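Local coordinates for protein endo-beta-1,4-glucanase (Ampullaria crossean, PDB 5XBU) that probably hydrolyses internal beta-1,4-glucosidic bonds of cellulose, as a family 45 glycoside hydrolase built on a double-psi beta-barrel, at residues N52-Y64 against V139-L153. Residues are numbered along the deposited sequence; the frame is centred on the assembly and turned at random.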
loop_
_atom_site.group_PDB
_atom_site.type_symbol
_atom_site.label_atom_id
_atom_site.label_comp_id
_atom_site.label_asym_id
_atom_site.label_seq_id
_atom_site.Cartn_x
_atom_site.Cartn_y
_atom_site.Cartn_z
ATOM N N ASN A 52 10.198 10.993 -1.521
ATOM C CA ASN A 52 8.834 10.511 -1.306
ATOM C C ASN A 52 7.963 10.592 -2.562
ATOM O O ASN A 52 6.849 10.063 -2.579
ATOM C CB ASN A 52 8.232 11.265 -0.110
ATOM C CG ASN A 52 6.946 10.655 0.356
ATOM O OD1 ASN A 52 6.813 9.433 0.417
ATOM N ND2 ASN A 52 5.984 11.509 0.705
ATOM N N LEU A 53 8.472 11.186 -3.635
ATOM C CA LEU A 53 7.884 11.088 -4.962
ATOM C C LEU A 53 8.586 10.067 -5.841
ATOM O O LEU A 53 8.008 9.631 -6.840
ATOM C CB LEU A 53 7.957 12.468 -5.651
ATOM C CG LEU A 53 7.101 13.535 -4.990
ATOM C CD1 LEU A 53 7.282 14.846 -5.706
ATOM C CD2 LEU A 53 5.616 13.138 -4.955
ATOM N N GLN A 54 9.819 9.687 -5.495
ATOM C CA GLN A 54 10.689 8.907 -6.375
ATOM C C GLN A 54 10.798 7.432 -6.005
ATOM O O GLN A 54 11.049 6.599 -6.895
ATOM C CB GLN A 54 12.111 9.484 -6.336
ATOM C CG GLN A 54 12.237 10.874 -6.891
ATOM C CD GLN A 54 13.518 11.554 -6.453
ATOM O OE1 GLN A 54 14.154 11.166 -5.475
ATOM N NE2 GLN A 54 13.902 12.596 -7.185
ATOM N N LYS A 55 10.721 7.115 -4.722
ATOM C CA LYS A 55 11.049 5.787 -4.215
ATOM C C LYS A 55 9.823 4.895 -4.168
ATOM O O LYS A 55 8.739 5.297 -4.583
ATOM C CB LYS A 55 11.751 5.883 -2.876
ATOM C CG LYS A 55 13.141 6.481 -2.985
ATOM C CD LYS A 55 13.946 6.199 -1.730
ATOM C CE LYS A 55 15.326 6.720 -1.826
ATOM N NZ LYS A 55 16.116 6.274 -0.658
ATOM N N HIS A 56 10.023 3.656 -3.705
ATOM C CA HIS A 56 8.944 2.691 -3.546
ATOM C C HIS A 56 8.232 3.006 -2.231
ATOM O O HIS A 56 8.593 2.501 -1.161
ATOM C CB HIS A 56 9.521 1.288 -3.525
ATOM C CG HIS A 56 10.108 0.870 -4.809
ATOM N ND1 HIS A 56 11.219 0.061 -4.879
ATOM C CD2 HIS A 56 9.736 1.112 -6.091
ATOM C CE1 HIS A 56 11.533 -0.145 -6.156
ATOM N NE2 HIS A 56 10.644 0.477 -6.910
ATOM N N VAL A 57 7.225 3.863 -2.347
ATOM C CA VAL A 57 6.424 4.293 -1.216
ATOM C C VAL A 57 4.950 4.064 -1.547
ATOM O O VAL A 57 4.537 3.991 -2.716
ATOM C CB VAL A 57 6.744 5.758 -0.818
ATOM C CG1 VAL A 57 8.179 5.852 -0.316
ATOM C CG2 VAL A 57 6.466 6.750 -1.945
ATOM N N THR A 58 4.157 3.921 -0.491
ATOM C CA THR A 58 2.774 3.534 -0.622
ATOM C C THR A 58 1.866 4.317 0.328
ATOM O O THR A 58 2.266 4.757 1.412
ATOM C CB THR A 58 2.624 2.002 -0.423
ATOM O OG1 THR A 58 1.282 1.579 -0.629
ATOM C CG2 THR A 58 3.056 1.494 0.951
ATOM N N ALA A 59 0.611 4.404 -0.105
ATOM C CA ALA A 59 -0.544 4.831 0.680
ATOM C C ALA A 59 -1.444 3.615 0.865
ATOM O O ALA A 59 -2.221 3.277 -0.039
ATOM C CB ALA A 59 -1.286 5.946 -0.053
ATOM N N PRO A 60 -1.379 2.933 2.006
ATOM C CA PRO A 60 -2.288 1.811 2.244
ATOM C C PRO A 60 -3.685 2.297 2.567
ATOM O O PRO A 60 -3.893 3.401 3.076
ATOM C CB PRO A 60 -1.683 1.087 3.456
ATOM C CG PRO A 60 -0.287 1.633 3.585
ATOM C CD PRO A 60 -0.401 3.047 3.106
ATOM N N SER A 61 -4.636 1.397 2.385
ATOM C CA SER A 61 -5.981 1.609 2.865
ATOM C C SER A 61 -5.977 1.993 4.351
ATOM O O SER A 61 -5.176 1.506 5.158
ATOM C CB SER A 61 -6.808 0.356 2.561
ATOM O OG SER A 61 -6.165 -0.831 2.973
ATOM N N GLU A 62 -6.946 2.850 4.674
ATOM C CA GLU A 62 -6.988 3.580 5.936
ATOM C C GLU A 62 -6.872 2.699 7.180
ATOM O O GLU A 62 -6.140 3.048 8.112
ATOM C CB GLU A 62 -8.309 4.354 5.968
ATOM C CG GLU A 62 -8.507 5.264 7.158
ATOM C CD GLU A 62 -9.773 6.085 7.047
ATOM O OE1 GLU A 62 -10.315 6.408 8.118
ATOM O OE2 GLU A 62 -10.218 6.424 5.930
ATOM N N ARG A 63 -7.635 1.608 7.258
ATOM C CA ARG A 63 -7.640 0.839 8.496
ATOM C C ARG A 63 -6.317 0.126 8.744
ATOM O O ARG A 63 -5.958 -0.081 9.908
ATOM C CB ARG A 63 -8.836 -0.102 8.546
ATOM C CG ARG A 63 -10.166 0.624 8.677
ATOM C CD ARG A 63 -10.410 1.206 10.106
ATOM N NE ARG A 63 -11.671 1.970 10.094
ATOM C CZ ARG A 63 -11.787 3.230 9.697
ATOM N NH1 ARG A 63 -10.701 3.957 9.473
ATOM N NH2 ARG A 63 -12.995 3.739 9.504
ATOM N N TYR A 64 -5.555 -0.241 7.712
ATOM C CA TYR A 64 -4.188 -0.687 7.950
ATOM C C TYR A 64 -3.294 0.491 8.304
ATOM O O TYR A 64 -2.504 0.421 9.249
ATOM C CB TYR A 64 -3.613 -1.476 6.759
ATOM C CG TYR A 64 -2.164 -1.807 6.975
ATOM C CD1 TYR A 64 -1.759 -2.711 7.951
ATOM C CD2 TYR A 64 -1.181 -1.154 6.256
ATOM C CE1 TYR A 64 -0.428 -2.959 8.198
ATOM C CE2 TYR A 64 0.144 -1.378 6.502
ATOM C CZ TYR A 64 0.537 -2.278 7.464
ATOM O OH TYR A 64 1.881 -2.456 7.666
ATOM N N VAL A 139 -6.479 -5.776 2.619
ATOM C CA VAL A 139 -5.720 -4.541 2.613
ATOM C C VAL A 139 -5.452 -4.188 1.161
ATOM O O VAL A 139 -5.431 -5.060 0.279
ATOM C CB VAL A 139 -4.408 -4.683 3.426
ATOM C CG1 VAL A 139 -3.432 -5.613 2.781
ATOM C CG2 VAL A 139 -3.785 -3.334 3.736
ATOM N N HIS A 140 -5.258 -2.893 0.923
ATOM C CA HIS A 140 -4.936 -2.351 -0.386
ATOM C C HIS A 140 -3.702 -1.475 -0.258
ATOM O O HIS A 140 -3.593 -0.695 0.687
ATOM C CB HIS A 140 -6.089 -1.533 -0.926
ATOM C CG HIS A 140 -5.874 -1.079 -2.318
ATOM N ND1 HIS A 140 -6.066 -1.940 -3.373
ATOM C CD2 HIS A 140 -5.433 0.101 -2.815
ATOM C CE1 HIS A 140 -5.747 -1.287 -4.475
ATOM N NE2 HIS A 140 -5.368 -0.052 -4.175
ATOM N N PHE A 141 -2.807 -1.547 -1.237
ATOM C CA PHE A 141 -1.636 -0.669 -1.314
ATOM C C PHE A 141 -1.714 0.175 -2.577
ATOM O O PHE A 141 -1.612 -0.355 -3.685
ATOM C CB PHE A 141 -0.328 -1.449 -1.227
ATOM C CG PHE A 141 -0.177 -2.133 0.090
ATOM C CD1 PHE A 141 0.142 -1.397 1.238
ATOM C CD2 PHE A 141 -0.417 -3.504 0.235
ATOM C CE1 PHE A 141 0.219 -2.001 2.473
ATOM C CE2 PHE A 141 -0.321 -4.104 1.477
ATOM C CZ PHE A 141 -0.012 -3.368 2.595
ATOM N N ASP A 142 -1.865 1.490 -2.410
ATOM C CA ASP A 142 -1.784 2.422 -3.522
ATOM C C ASP A 142 -0.320 2.814 -3.660
ATOM O O ASP A 142 0.297 3.274 -2.700
ATOM C CB ASP A 142 -2.687 3.627 -3.262
ATOM C CG ASP A 142 -3.243 4.250 -4.530
ATOM O OD1 ASP A 142 -2.906 3.800 -5.635
ATOM O OD2 ASP A 142 -4.023 5.213 -4.366
ATOM N N LEU A 143 0.253 2.617 -4.834
ATOM C CA LEU A 143 1.691 2.731 -5.007
ATOM C C LEU A 143 2.027 4.044 -5.721
ATOM O O LEU A 143 1.531 4.310 -6.813
ATOM C CB LEU A 143 2.232 1.542 -5.822
ATOM C CG LEU A 143 1.802 0.159 -5.268
ATOM C CD1 LEU A 143 2.366 -0.918 -6.143
ATOM C CD2 LEU A 143 2.238 -0.030 -3.821
ATOM N N GLN A 144 2.884 4.856 -5.101
ATOM C CA GLN A 144 3.292 6.143 -5.683
ATOM C C GLN A 144 3.996 5.912 -7.018
ATOM O O GLN A 144 4.924 5.102 -7.112
ATOM C CB GLN A 144 4.244 6.811 -4.705
ATOM C CG GLN A 144 4.860 8.129 -5.187
ATOM C CD GLN A 144 3.848 9.213 -5.414
ATOM O OE1 GLN A 144 3.514 9.538 -6.555
ATOM N NE2 GLN A 144 3.322 9.774 -4.309
ATOM N N ASP A 145 3.570 6.659 -8.041
ATOM C CA ASP A 145 4.098 6.476 -9.388
ATOM C C ASP A 145 4.491 7.802 -10.034
ATOM O O ASP A 145 4.594 7.867 -11.258
ATOM C CB ASP A 145 3.085 5.719 -10.273
ATOM C CG ASP A 145 3.695 5.168 -11.583
ATOM O OD1 ASP A 145 4.867 4.706 -11.611
ATOM O OD2 ASP A 145 2.980 5.198 -12.602
ATOM N N GLN A 146 4.730 8.856 -9.236
ATOM C CA GLN A 146 4.964 10.190 -9.794
ATOM C C GLN A 146 6.043 10.190 -10.861
ATOM O O GLN A 146 5.917 10.895 -11.868
ATOM C CB GLN A 146 5.288 11.201 -8.682
ATOM C CG GLN A 146 5.717 12.605 -9.183
ATOM C CD GLN A 146 4.761 13.724 -8.796
ATOM O OE1 GLN A 146 3.589 13.509 -8.541
ATOM N NE2 GLN A 146 5.275 14.945 -8.774
ATOM N N VAL A 147 7.120 9.429 -10.665
ATOM C CA VAL A 147 8.244 9.421 -11.607
ATOM C C VAL A 147 8.322 8.116 -12.399
ATOM O O VAL A 147 9.367 7.787 -12.992
ATOM C CB VAL A 147 9.573 9.778 -10.923
ATOM C CG1 VAL A 147 9.435 11.075 -10.170
ATOM C CG2 VAL A 147 10.064 8.651 -10.009
ATOM N N GLY A 148 7.223 7.379 -12.451
ATOM C CA GLY A 148 7.206 6.170 -13.240
ATOM C C GLY A 148 7.846 4.973 -12.578
ATOM O O GLY A 148 8.148 3.993 -13.271
ATOM N N GLN A 149 8.035 5.002 -11.254
ATOM C CA GLN A 149 8.732 3.899 -10.597
ATOM C C GLN A 149 7.917 2.613 -10.584
ATOM O O GLN A 149 8.493 1.510 -10.532
ATOM C CB GLN A 149 9.147 4.288 -9.179
ATOM C CG GLN A 149 8.021 4.674 -8.181
ATOM C CD GLN A 149 7.718 6.171 -8.177
ATOM O OE1 GLN A 149 7.445 6.783 -9.217
ATOM N NE2 GLN A 149 7.785 6.778 -6.993
ATOM N N VAL A 150 6.586 2.719 -10.622
ATOM C CA VAL A 150 5.739 1.523 -10.727
ATOM C C VAL A 150 5.623 1.106 -12.178
ATOM O O VAL A 150 5.648 -0.087 -12.490
ATOM C CB VAL A 150 4.364 1.734 -10.069
ATOM C CG1 VAL A 150 3.573 0.436 -10.097
ATOM C CG2 VAL A 150 4.560 2.194 -8.642
ATOM N N GLU A 151 5.541 2.075 -13.104
ATOM C CA GLU A 151 5.593 1.754 -14.524
ATOM C C GLU A 151 6.853 0.971 -14.845
ATOM O O GLU A 151 6.814 0.040 -15.659
ATOM C CB GLU A 151 5.546 3.047 -15.340
ATOM C CG GLU A 151 5.697 2.847 -16.837
ATOM C CD GLU A 151 4.525 2.112 -17.462
ATOM O OE1 GLU A 151 3.445 2.076 -16.826
ATOM O OE2 GLU A 151 4.688 1.570 -18.582
ATOM N N ALA A 152 7.980 1.317 -14.208
ATOM C CA ALA A 152 9.247 0.618 -14.446
ATOM C C ALA A 152 9.238 -0.829 -13.965
ATOM O O ALA A 152 10.033 -1.638 -14.464
ATOM C CB ALA A 152 10.402 1.366 -13.786
ATOM N N LEU A 153 8.382 -1.159 -12.985
ATOM C CA LEU A 153 8.135 -2.537 -12.581
ATOM C C LEU A 153 7.210 -3.258 -13.556
ATOM O O LEU A 153 7.102 -4.487 -13.488
ATOM C CB LEU A 153 7.472 -2.580 -11.184
ATOM C CG LEU A 153 8.241 -1.945 -10.024
ATOM C CD1 LEU A 153 7.360 -1.870 -8.801
ATOM C CD2 LEU A 153 9.527 -2.691 -9.706
HETATM O O HOH W 1 4.323 9.360 -1.642
HETATM O O HOH W 2 10.984 0.780 -9.610
HETATM O O HOH W 3 5.951 3.288 -5.215
#
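Gln-149 reaches with its amide nitrogen into the C-terminal end of helix 50-54, where NE2 donates to two carbonyls. Leu-53 O, 2.9 Å from Gln-149 NE2, is met from above its carbonyl plane. Lys-55 O, 3.0 Å from the same NE2 along a nearly straight N-H, lies in the plane of the Gln-149 amide. The other amide atom, Gln-149 OE1, accepts from Val-147 N, which fixes the flip of the group. Leu-53 lies alongside Gln-146, both pointing the same way, Leu-53 CD1 3.7 Å from Gln-146 NE2. Gln-144, CG anti to the backbone N (chi1 176°) and bent at chi2, lays its CB 3.5 Å from Val-57 CG2; its NE2 donates to a water, which in turn donates to Asn-52 O.

Farther along, strands 57-60 and 140-144 pair antiparallel. Asp-142 O is gripped twice, by Ala-59 N in the carbonyl plane and by Thr-58 OG1 (2.9 Å) from above it. On the face shared by Thr-58, Pro-60, Phe-141 and Leu-143, Pro-60 CB sits 3.8 Å from Phe-141 CE1. The Phe-141 ring turns its edge to the Tyr-64 face in an offset edge-to-face pair, planes at 77°. Ser-61 OG, rotated to lie between its own backbone N and carbonyl carbon (chi1 49°), accepts from His-140 N, while Ser-61 N donates to His-140 O.

Within this curled sheet of the double-psi beta-barrel fold, strand 57-60 also pairs in parallel with 104-108 and strand 140-144 with 22-30; Phe-141 packs on Val-82 and Leu-84 of strand 81-86, Leu-143 on Leu-84, and Tyr-64 OH is hydrogen-bonded to Glu-164 of strand 160-165.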